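Local coordinates for protein toluene, o-xylene monooxygenase oxygenase subunit (Pseudomonas stutzeri, PDB 2INC) that probably takes part in the oxygen-dependent hydroxylation of toluene, o-xylene and related aromatic compounds as one subunit of a multicomponent monooxygenase, at residues G194-A202 with A214-V223; H62-D72 with R259-E270. All blocks are in the same frame, centred on the assembly; numbering follows the deposited sequence.

How the interactions relate
From the N terminus, the chain first passes through 62-72, a loop between helix 46-56 and helix 76-99. It returns to this loop much later, when helix 241-268 brings up 259-270, so interaction 2 closes a long and mostly helical loop. Interaction 1 is nested inside it. There, after helix 190-202 the chain turns back, and 194-202 packs on 214-223 of helix 208-237. Helices 208-237 and 241-268 follow each other and bring the two contacts together. Asn216 probably donates a hydrogen bond to Ser261, and Leu217 packs on Val265. Interaction 1 thus pairs two neighbouring helices, while interaction 2 ties an early loop to the same helical body.

Interaction 1: G194-A202 with A214-V223; sequences GFRELIEKA and AINLVTKPAV
Thr219 sits in the middle of this contact, facing Leu198 and Ile199. The helix segments 194-202 and 214-223 run antiparallel, at 174°, with their axes 10.7 Å apart. No hydrogen bond crosses between them. The backbones come nearest at the small side chains: the CA atoms of Ala202 and Ala214 are 5.8 Å apart, and their CB atoms touch. Ala202 CB also touches the tip of Ile215. Ile199 and Ile215 cross at a slant, their CD1 atoms 3.8 Å apart. Thr219 CG2 lies beside Ile199 CD1, and its OG1 comes within 3.6 Å of Leu198 CD1.

The hydroxyl is not left to apolar neighbours. With OG1 beside its own backbone N (chi1 -61°), Thr219 donates to Ala214 O at 2.7 Å. Thr219 N reaches the same oxygen from the opposite face of its carbonyl plane, within a wider pi-type turn. A valine here has no hydroxyl, and Ala214 O would probably be left with Thr219 N as its one donor from this turn. Farther along, the Phe195 ring has Ala222 O at its edge, 3.5 Å from CZ, and Val223 CG2 near CE2.

Away from the contact, 194-202 carries charged residues. Glu197 and Lys201 are partly exposed, and Lys201 NZ pairs with Glu197 OE2 at 2.8 Å. Glu200, by contrast, is buried and hydrogen-bonds to the chain of another protein. Helix 274-299 packs beside Phe195, and helix 121-138 beside Ile199 and Ile215. The contact is an antiparallel helix pair within an all-helical bundle, consistent with the ferritin-like fold of this hydroxylase family.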
loop_
_atom_site.group_PDB
_atom_site.type_symbol
_atom_site.label_atom_id
_atom_site.label_comp_id
_atom_site.label_asym_id
_atom_site.label_seq_id
_atom_site.Cartn_x
_atom_site.Cartn_y
_atom_site.Cartn_z
ATOM N N GLY B 194 31.552 -37.223 2.915
ATOM C CA GLY B 194 30.276 -37.892 2.603
ATOM C C GLY B 194 29.367 -36.880 1.958
ATOM O O GLY B 194 28.933 -37.093 0.839
ATOM N N PHE B 195 29.052 -35.774 2.648
ATOM C CA PHE B 195 28.215 -34.720 2.022
ATOM C C PHE B 195 28.699 -34.158 0.714
ATOM O O PHE B 195 27.911 -33.911 -0.201
ATOM C CB PHE B 195 27.954 -33.556 2.990
ATOM C CG PHE B 195 26.804 -33.858 3.962
ATOM C CD1 PHE B 195 27.030 -33.922 5.336
ATOM C CD2 PHE B 195 25.537 -34.188 3.464
ATOM C CE1 PHE B 195 25.978 -34.301 6.218
ATOM C CE2 PHE B 195 24.513 -34.532 4.305
ATOM C CZ PHE B 195 24.744 -34.591 5.718
ATOM N N ARG B 196 29.983 -33.896 0.614
ATOM C CA ARG B 196 30.456 -33.265 -0.600
ATOM C C ARG B 196 30.319 -34.242 -1.783
ATOM O O ARG B 196 29.933 -33.832 -2.879
ATOM C CB ARG B 196 31.895 -32.884 -0.373
ATOM C CG ARG B 196 32.494 -31.955 -1.421
ATOM C CD ARG B 196 33.982 -31.837 -1.117
ATOM N NE ARG B 196 34.559 -31.308 -2.298
ATOM C CZ ARG B 196 35.776 -31.489 -2.756
ATOM N NH1 ARG B 196 36.694 -32.217 -2.129
ATOM N NH2 ARG B 196 36.032 -30.893 -3.897
ATOM N N GLU B 197 30.685 -35.509 -1.601
ATOM C CA GLU B 197 30.496 -36.511 -2.657
ATOM C C GLU B 197 29.040 -36.611 -3.027
ATOM O O GLU B 197 28.708 -36.587 -4.210
ATOM C CB GLU B 197 31.015 -37.899 -2.204
ATOM C CG GLU B 197 30.819 -38.999 -3.274
ATOM C CD GLU B 197 31.526 -40.306 -2.955
ATOM O OE1 GLU B 197 32.062 -40.499 -1.829
ATOM O OE2 GLU B 197 31.510 -41.176 -3.839
ATOM N N LEU B 198 28.173 -36.755 -2.025
ATOM C CA LEU B 198 26.737 -36.822 -2.265
ATOM C C LEU B 198 26.214 -35.625 -3.113
ATOM O O LEU B 198 25.619 -35.810 -4.173
ATOM C CB LEU B 198 26.024 -36.823 -0.930
ATOM C CG LEU B 198 24.489 -36.757 -1.029
ATOM C CD1 LEU B 198 23.826 -37.876 -1.906
ATOM C CD2 LEU B 198 23.893 -36.723 0.368
ATOM N N ILE B 199 26.454 -34.405 -2.645
ATOM C CA ILE B 199 25.944 -33.241 -3.357
ATOM C C ILE B 199 26.672 -33.046 -4.720
ATOM O O ILE B 199 26.009 -32.688 -5.686
ATOM C CB ILE B 199 25.955 -31.958 -2.486
ATOM C CG1 ILE B 199 25.023 -30.881 -3.093
ATOM C CG2 ILE B 199 27.325 -31.349 -2.487
ATOM C CD1 ILE B 199 23.493 -31.305 -3.327
ATOM N N GLU B 200 28.000 -33.254 -4.846
ATOM C CA GLU B 200 28.576 -33.118 -6.192
ATOM C C GLU B 200 27.966 -34.067 -7.212
ATOM O O GLU B 200 27.723 -33.661 -8.361
ATOM C CB GLU B 200 30.085 -33.303 -6.202
ATOM C CG GLU B 200 30.782 -32.127 -5.510
ATOM C CD GLU B 200 32.315 -32.271 -5.488
ATOM O OE1 GLU B 200 32.873 -33.244 -6.058
ATOM O OE2 GLU B 200 32.948 -31.386 -4.885
ATOM N N LYS B 201 27.756 -35.334 -6.821
ATOM C CA LYS B 201 27.110 -36.298 -7.726
ATOM C C LYS B 201 25.658 -35.969 -8.012
ATOM O O LYS B 201 25.217 -36.032 -9.187
ATOM C CB LYS B 201 27.217 -37.729 -7.187
ATOM C CG LYS B 201 28.690 -38.221 -7.242
ATOM C CD LYS B 201 28.789 -39.671 -6.747
ATOM C CE LYS B 201 30.208 -40.155 -7.094
ATOM N NZ LYS B 201 30.596 -41.511 -6.497
ATOM N N ALA B 202 24.914 -35.627 -6.954
ATOM C CA ALA B 202 23.497 -35.227 -7.099
ATOM C C ALA B 202 23.367 -34.015 -8.041
ATOM O O ALA B 202 22.454 -33.955 -8.830
ATOM C CB ALA B 202 22.836 -34.952 -5.748
ATOM N N ALA B 214 17.030 -37.052 -5.830
ATOM C CA ALA B 214 18.325 -36.928 -5.243
ATOM C C ALA B 214 18.419 -35.732 -4.314
ATOM O O ALA B 214 18.968 -35.859 -3.204
ATOM C CB ALA B 214 19.445 -36.939 -6.326
ATOM N N ILE B 215 17.869 -34.583 -4.716
ATOM C CA ILE B 215 18.021 -33.356 -3.897
ATOM C C ILE B 215 16.975 -33.298 -2.786
ATOM O O ILE B 215 17.303 -33.073 -1.630
ATOM C CB ILE B 215 17.858 -32.087 -4.760
ATOM C CG1 ILE B 215 18.915 -32.029 -5.845
ATOM C CG2 ILE B 215 17.903 -30.845 -3.874
ATOM C CD1 ILE B 215 20.303 -31.972 -5.280
ATOM N N ASN B 216 15.720 -33.503 -3.134
ATOM C CA ASN B 216 14.673 -33.206 -2.163
ATOM C C ASN B 216 14.352 -34.412 -1.337
ATOM O O ASN B 216 13.901 -34.280 -0.164
ATOM C CB ASN B 216 13.389 -32.722 -2.838
ATOM C CG ASN B 216 13.328 -31.172 -2.941
ATOM O OD1 ASN B 216 14.351 -30.528 -3.062
ATOM N ND2 ASN B 216 12.129 -30.606 -2.895
ATOM N N LEU B 217 14.490 -35.597 -1.936
ATOM C CA LEU B 217 14.012 -36.772 -1.177
ATOM C C LEU B 217 15.123 -37.422 -0.397
ATOM O O LEU B 217 14.855 -38.073 0.615
ATOM C CB LEU B 217 13.268 -37.791 -2.064
ATOM C CG LEU B 217 11.993 -37.314 -2.775
ATOM C CD1 LEU B 217 11.278 -38.461 -3.474
ATOM C CD2 LEU B 217 11.114 -36.622 -1.855
ATOM N N VAL B 218 16.363 -37.223 -0.839
ATOM C CA VAL B 218 17.486 -37.930 -0.242
ATOM C C VAL B 218 18.473 -36.968 0.393
ATOM O O VAL B 218 18.709 -37.043 1.596
ATOM C CB VAL B 218 18.221 -38.865 -1.262
ATOM C CG1 VAL B 218 19.468 -39.504 -0.620
ATOM C CG2 VAL B 218 17.227 -39.958 -1.782
ATOM N N THR B 219 19.058 -36.079 -0.399
ATOM C CA THR B 219 20.093 -35.198 0.129
ATOM C C THR B 219 19.555 -34.245 1.217
ATOM O O THR B 219 20.102 -34.156 2.336
ATOM C CB THR B 219 20.685 -34.431 -1.008
ATOM O OG1 THR B 219 21.256 -35.381 -1.901
ATOM C CG2 THR B 219 21.785 -33.495 -0.524
ATOM N N LYS B 220 18.422 -33.592 0.943
ATOM C CA LYS B 220 17.961 -32.585 1.884
ATOM C C LYS B 220 17.607 -33.178 3.259
ATOM O O LYS B 220 18.008 -32.631 4.306
ATOM C CB LYS B 220 16.814 -31.744 1.270
ATOM C CG LYS B 220 17.379 -30.564 0.470
ATOM C CD LYS B 220 16.364 -29.784 -0.371
ATOM C CE LYS B 220 15.201 -29.312 0.451
ATOM N NZ LYS B 220 15.570 -28.428 1.584
ATOM N N PRO B 221 16.827 -34.267 3.292
ATOM C CA PRO B 221 16.587 -34.762 4.662
ATOM C C PRO B 221 17.855 -35.176 5.412
ATOM O O PRO B 221 17.901 -34.959 6.606
ATOM C CB PRO B 221 15.575 -35.910 4.464
ATOM C CG PRO B 221 14.833 -35.461 3.151
ATOM C CD PRO B 221 16.041 -35.013 2.296
ATOM N N ALA B 222 18.885 -35.677 4.720
ATOM C CA ALA B 222 20.183 -35.966 5.351
ATOM C C ALA B 222 20.879 -34.691 5.814
ATOM O O ALA B 222 21.424 -34.649 6.918
ATOM C CB ALA B 222 21.096 -36.775 4.453
ATOM N N VAL B 223 20.934 -33.667 4.958
ATOM C CA VAL B 223 21.524 -32.373 5.358
ATOM C C VAL B 223 20.775 -31.769 6.552
ATOM O O VAL B 223 21.372 -31.280 7.526
ATOM C CB VAL B 223 21.520 -31.366 4.187
ATOM C CG1 VAL B 223 21.987 -29.990 4.691
ATOM C CG2 VAL B 223 22.421 -31.863 3.100
#

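Interaction 2: H62-D72 with R259-E270; sequences HDDWNAFRDPD and RWSSALVKMALE
The His62 ring has Met267 CE over one face, 3.7 Å from its centroid, a CH-pi contact almost on the ring normal. Two partners lie at its edge, in the ring plane. NE2 donates to Glu270 OE1 at 2.9 Å and 172°, a His-carboxylate hydrogen bond. ND1 accepts from Asp64 N, so the ring is probably neutral. Here a loop with a short 3-10 turn is laid along helix 241-268 of the helical bundle. The Trp65 ring carries His62 CB over one face, meets Ala268 CB at its edge and packs edge-to-face with Trp208. Over one face of Phe68 lies Leu264 CD1. Met267 SD, Trp260 O and Ala263 C are at its edge.

Met267 is central to the fit. Its chain is extended, with CG anti to the backbone N (chi1 173°), which carries the sulfur and methyl out between the loop's aromatic rings. SD makes Met-aromatic contacts with Trp65 and Phe68 and lies 3.6 Å from Phe68 CB. CE also approaches Ala67 CB. Phe68 is buried, its CE1 lying 3.9 Å from Ala263 CB; beyond these helix contacts the ring also packs on helix 142-172.

Pro71 CD rests 3.7 Å from Ala263 CB. Toward Asp72 the contact turns polar. Asp70 OD2 accepts from Asp72 N in an Asx turn, which probably helps to position the Asp72 backbone. Arg259, bent at chi3, grips the Asp72 carboxylate side-on and nearly in the guanidinium plane. NE reaches the syn lone pair of Asp72 OD1 at 2.9 Å, and NH2 meets Asp72 OD2 at 2.7 Å.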
loop_
_atom_site.group_PDB
_atom_site.type_symbol
_atom_site.label_atom_id
_atom_site.label_comp_id
_atom_site.label_asym_id
_atom_site.label_seq_id
_atom_site.Cartn_x
_atom_site.Cartn_y
_atom_site.Cartn_z
ATOM N N HIS B 62 3.442 -38.677 -15.767
ATOM C CA HIS B 62 2.065 -38.306 -15.435
ATOM C C HIS B 62 1.446 -37.671 -16.672
ATOM O O HIS B 62 2.158 -37.053 -17.458
ATOM C CB HIS B 62 2.034 -37.334 -14.267
ATOM C CG HIS B 62 0.732 -37.292 -13.547
ATOM N ND1 HIS B 62 -0.378 -36.655 -14.056
ATOM C CD2 HIS B 62 0.353 -37.810 -12.360
ATOM C CE1 HIS B 62 -1.383 -36.766 -13.206
ATOM N NE2 HIS B 62 -0.965 -37.461 -12.166
ATOM N N ASP B 63 0.149 -37.812 -16.888
ATOM C CA ASP B 63 -0.409 -37.212 -18.114
ATOM C C ASP B 63 -0.769 -35.761 -17.917
ATOM O O ASP B 63 -1.076 -35.089 -18.879
ATOM C CB ASP B 63 -1.691 -37.893 -18.617
ATOM C CG ASP B 63 -1.543 -39.374 -18.858
ATOM O OD1 ASP B 63 -2.605 -40.067 -18.840
ATOM O OD2 ASP B 63 -0.417 -39.862 -19.087
ATOM N N ASP B 64 -0.819 -35.292 -16.668
ATOM C CA ASP B 64 -1.156 -33.879 -16.404
ATOM C C ASP B 64 -0.380 -33.296 -15.236
ATOM O O ASP B 64 -0.941 -33.066 -14.182
ATOM C CB ASP B 64 -2.639 -33.743 -16.114
ATOM C CG ASP B 64 -3.113 -32.294 -16.176
ATOM O OD1 ASP B 64 -2.384 -31.400 -16.728
ATOM O OD2 ASP B 64 -4.236 -32.049 -15.693
ATOM N N TRP B 65 0.912 -33.040 -15.422
ATOM C CA TRP B 65 1.704 -32.513 -14.311
ATOM C C TRP B 65 1.231 -31.128 -13.914
ATOM O O TRP B 65 1.476 -30.678 -12.787
ATOM C CB TRP B 65 3.172 -32.419 -14.698
ATOM C CG TRP B 65 3.915 -33.749 -14.682
ATOM C CD1 TRP B 65 4.543 -34.346 -15.735
ATOM C CD2 TRP B 65 4.119 -34.607 -13.551
ATOM N NE1 TRP B 65 5.125 -35.534 -15.341
ATOM C CE2 TRP B 65 4.896 -35.712 -14.002
ATOM C CE3 TRP B 65 3.730 -34.551 -12.200
ATOM C CZ2 TRP B 65 5.266 -36.755 -13.169
ATOM C CZ3 TRP B 65 4.110 -35.608 -11.355
ATOM C CH2 TRP B 65 4.870 -36.699 -11.862
ATOM N N ASN B 66 0.558 -30.436 -14.826
ATOM C CA ASN B 66 -0.080 -29.147 -14.463
ATOM C C ASN B 66 -1.146 -29.173 -13.376
ATOM O O ASN B 66 -1.435 -28.115 -12.813
ATOM C CB ASN B 66 -0.605 -28.362 -15.668
ATOM C CG ASN B 66 0.526 -27.590 -16.435
ATOM O OD1 ASN B 66 1.317 -26.811 -15.869
ATOM N ND2 ASN B 66 0.537 -27.780 -17.728
ATOM N N ALA B 67 -1.724 -30.356 -13.096
ATOM C CA ALA B 67 -2.639 -30.520 -11.975
ATOM C C ALA B 67 -1.977 -30.381 -10.589
ATOM O O ALA B 67 -2.669 -30.242 -9.598
ATOM C CB ALA B 67 -3.389 -31.848 -12.052
ATOM N N PHE B 68 -0.655 -30.406 -10.519
ATOM C CA PHE B 68 0.005 -30.310 -9.236
ATOM C C PHE B 68 -0.290 -28.987 -8.542
ATOM O O PHE B 68 -0.298 -27.922 -9.174
ATOM C CB PHE B 68 1.542 -30.443 -9.396
ATOM C CG PHE B 68 2.292 -30.283 -8.086
ATOM C CD1 PHE B 68 2.233 -31.288 -7.111
ATOM C CD2 PHE B 68 3.008 -29.102 -7.794
ATOM C CE1 PHE B 68 2.884 -31.133 -5.859
ATOM C CE2 PHE B 68 3.678 -28.958 -6.568
ATOM C CZ PHE B 68 3.628 -29.947 -5.609
ATOM N N ARG B 69 -0.509 -29.059 -7.225
ATOM C CA ARG B 69 -0.798 -27.893 -6.404
ATOM C C ARG B 69 0.099 -27.941 -5.164
ATOM O O ARG B 69 0.092 -28.934 -4.440
ATOM C CB ARG B 69 -2.294 -27.862 -6.002
ATOM C CG ARG B 69 -3.276 -27.859 -7.182
ATOM C CD ARG B 69 -3.257 -26.473 -7.847
ATOM N NE ARG B 69 -4.178 -26.353 -9.009
ATOM C CZ ARG B 69 -3.838 -26.599 -10.277
ATOM N NH1 ARG B 69 -4.736 -26.436 -11.247
ATOM N NH2 ARG B 69 -2.626 -27.005 -10.617
ATOM N N ASP B 70 0.872 -26.872 -4.923
ATOM C CA ASP B 70 1.615 -26.662 -3.661
ATOM C C ASP B 70 0.636 -26.661 -2.493
ATOM O O ASP B 70 -0.267 -25.818 -2.471
ATOM C CB ASP B 70 2.297 -25.286 -3.686
ATOM C CG ASP B 70 3.067 -24.960 -2.403
ATOM O OD1 ASP B 70 3.640 -23.825 -2.303
ATOM O OD2 ASP B 70 3.149 -25.840 -1.510
ATOM N N PRO B 71 0.829 -27.579 -1.507
ATOM C CA PRO B 71 -0.061 -27.603 -0.324
ATOM C C PRO B 71 -0.013 -26.320 0.525
ATOM O O PRO B 71 -1.019 -25.973 1.165
ATOM C CB PRO B 71 0.433 -28.847 0.467
ATOM C CG PRO B 71 1.830 -29.057 0.030
ATOM C CD PRO B 71 1.844 -28.658 -1.444
ATOM N N ASP B 72 1.117 -25.587 0.504
ATOM C CA ASP B 72 1.192 -24.292 1.167
ATOM C C ASP B 72 0.658 -23.141 0.277
ATOM O O ASP B 72 0.461 -22.050 0.752
ATOM C CB ASP B 72 2.657 -23.987 1.591
ATOM C CG ASP B 72 3.132 -24.843 2.779
ATOM O OD1 ASP B 72 3.312 -26.079 2.610
ATOM O OD2 ASP B 72 3.335 -24.285 3.880
ATOM N N ARG B 259 6.886 -30.754 2.756
ATOM C CA ARG B 259 5.438 -30.760 2.483
ATOM C C ARG B 259 5.103 -30.787 0.982
ATOM O O ARG B 259 4.260 -31.568 0.544
ATOM C CB ARG B 259 4.746 -29.586 3.144
ATOM C CG ARG B 259 4.596 -29.740 4.688
ATOM C CD ARG B 259 3.542 -28.797 5.225
ATOM N NE ARG B 259 3.904 -27.381 5.086
ATOM C CZ ARG B 259 4.654 -26.708 5.957
ATOM N NH1 ARG B 259 5.182 -27.328 6.995
ATOM N NH2 ARG B 259 4.912 -25.418 5.779
ATOM N N TRP B 260 5.778 -29.969 0.178
ATOM C CA TRP B 260 5.504 -29.975 -1.256
ATOM C C TRP B 260 6.119 -31.198 -1.914
ATOM O O TRP B 260 5.533 -31.718 -2.882
ATOM C CB TRP B 260 5.865 -28.662 -1.957
ATOM C CG TRP B 260 7.325 -28.444 -2.387
ATOM C CD1 TRP B 260 8.232 -27.630 -1.788
ATOM C CD2 TRP B 260 7.962 -28.942 -3.578
ATOM N NE1 TRP B 260 9.432 -27.631 -2.508
ATOM C CE2 TRP B 260 9.282 -28.434 -3.598
ATOM C CE3 TRP B 260 7.560 -29.790 -4.631
ATOM C CZ2 TRP B 260 10.150 -28.716 -4.611
ATOM C CZ3 TRP B 260 8.438 -30.098 -5.609
ATOM C CH2 TRP B 260 9.724 -29.565 -5.616
ATOM N N SER B 261 7.261 -31.677 -1.381
ATOM C CA SER B 261 7.912 -32.878 -1.928
ATOM C C SER B 261 6.973 -34.084 -1.712
ATOM O O SER B 261 6.791 -34.902 -2.610
ATOM C CB SER B 261 9.269 -33.128 -1.289
ATOM O OG SER B 261 10.171 -32.085 -1.604
ATOM N N SER B 262 6.348 -34.122 -0.533
ATOM C CA SER B 262 5.415 -35.176 -0.224
ATOM C C SER B 262 4.164 -35.082 -1.130
ATOM O O SER B 262 3.692 -36.096 -1.626
ATOM C CB SER B 262 5.071 -35.166 1.272
ATOM O OG SER B 262 4.141 -36.200 1.516
ATOM N N ALA B 263 3.673 -33.869 -1.403
ATOM C CA ALA B 263 2.505 -33.719 -2.271
ATOM C C ALA B 263 2.803 -34.201 -3.663
ATOM O O ALA B 263 1.957 -34.845 -4.295
ATOM C CB ALA B 263 1.970 -32.297 -2.262
ATOM N N LEU B 264 4.013 -33.925 -4.140
ATOM C CA LEU B 264 4.394 -34.349 -5.472
ATOM C C LEU B 264 4.536 -35.878 -5.591
ATOM O O LEU B 264 4.082 -36.474 -6.559
ATOM C CB LEU B 264 5.685 -33.662 -5.915
ATOM C CG LEU B 264 6.115 -33.851 -7.394
ATOM C CD1 LEU B 264 5.058 -33.419 -8.391
ATOM C CD2 LEU B 264 7.392 -33.117 -7.645
ATOM N N VAL B 265 5.181 -36.498 -4.614
ATOM C CA VAL B 265 5.313 -37.960 -4.624
ATOM C C VAL B 265 3.886 -38.530 -4.606
ATOM O O VAL B 265 3.567 -39.465 -5.383
ATOM C CB VAL B 265 6.117 -38.457 -3.441
ATOM C CG1 VAL B 265 5.848 -39.981 -3.189
ATOM C CG2 VAL B 265 7.601 -38.184 -3.668
ATOM N N LYS B 266 3.023 -37.941 -3.776
ATOM C CA LYS B 266 1.635 -38.378 -3.727
ATOM C C LYS B 266 1.023 -38.401 -5.117
ATOM O O LYS B 266 0.382 -39.400 -5.550
ATOM C CB LYS B 266 0.811 -37.486 -2.806
ATOM C CG LYS B 266 -0.611 -37.987 -2.617
ATOM C CD LYS B 266 -1.325 -37.215 -1.577
ATOM C CE LYS B 266 -2.779 -37.624 -1.543
ATOM N NZ LYS B 266 -3.621 -36.611 -0.823
ATOM N N MET B 267 1.168 -37.276 -5.820
ATOM C CA MET B 267 0.622 -37.183 -7.156
ATOM C C MET B 267 1.246 -38.222 -8.077
ATOM O O MET B 267 0.537 -38.876 -8.825
ATOM C CB MET B 267 0.795 -35.770 -7.696
ATOM C CG MET B 267 0.389 -35.664 -9.128
ATOM S SD MET B 267 0.604 -33.952 -9.616
ATOM C CE MET B 267 -0.082 -33.987 -11.256
ATOM N N ALA B 268 2.569 -38.374 -8.044
ATOM C CA ALA B 268 3.246 -39.364 -8.856
ATOM C C ALA B 268 2.689 -40.782 -8.636
ATOM O O ALA B 268 2.529 -41.535 -9.592
ATOM C CB ALA B 268 4.760 -39.325 -8.607
ATOM N N LEU B 269 2.362 -41.115 -7.387
ATOM C CA LEU B 269 1.835 -42.460 -7.046
ATOM C C LEU B 269 0.437 -42.726 -7.622
ATOM O O LEU B 269 -0.047 -43.840 -7.534
ATOM C CB LEU B 269 1.825 -42.675 -5.538
ATOM C CG LEU B 269 3.193 -42.651 -4.851
ATOM C CD1 LEU B 269 3.077 -43.223 -3.403
ATOM C CD2 LEU B 269 4.208 -43.390 -5.627
ATOM N N GLU B 270 -0.206 -41.723 -8.209
ATOM C CA GLU B 270 -1.481 -41.939 -8.909
ATOM C C GLU B 270 -1.310 -42.810 -10.157
ATOM O O GLU B 270 -2.252 -43.471 -10.591
ATOM C CB GLU B 270 -2.133 -40.621 -9.318
ATOM C CG GLU B 270 -2.607 -39.709 -8.191
ATOM C CD GLU B 270 -2.937 -38.315 -8.725
ATOM O OE1 GLU B 270 -2.795 -38.090 -9.955
ATOM O OE2 GLU B 270 -3.342 -37.444 -7.921
#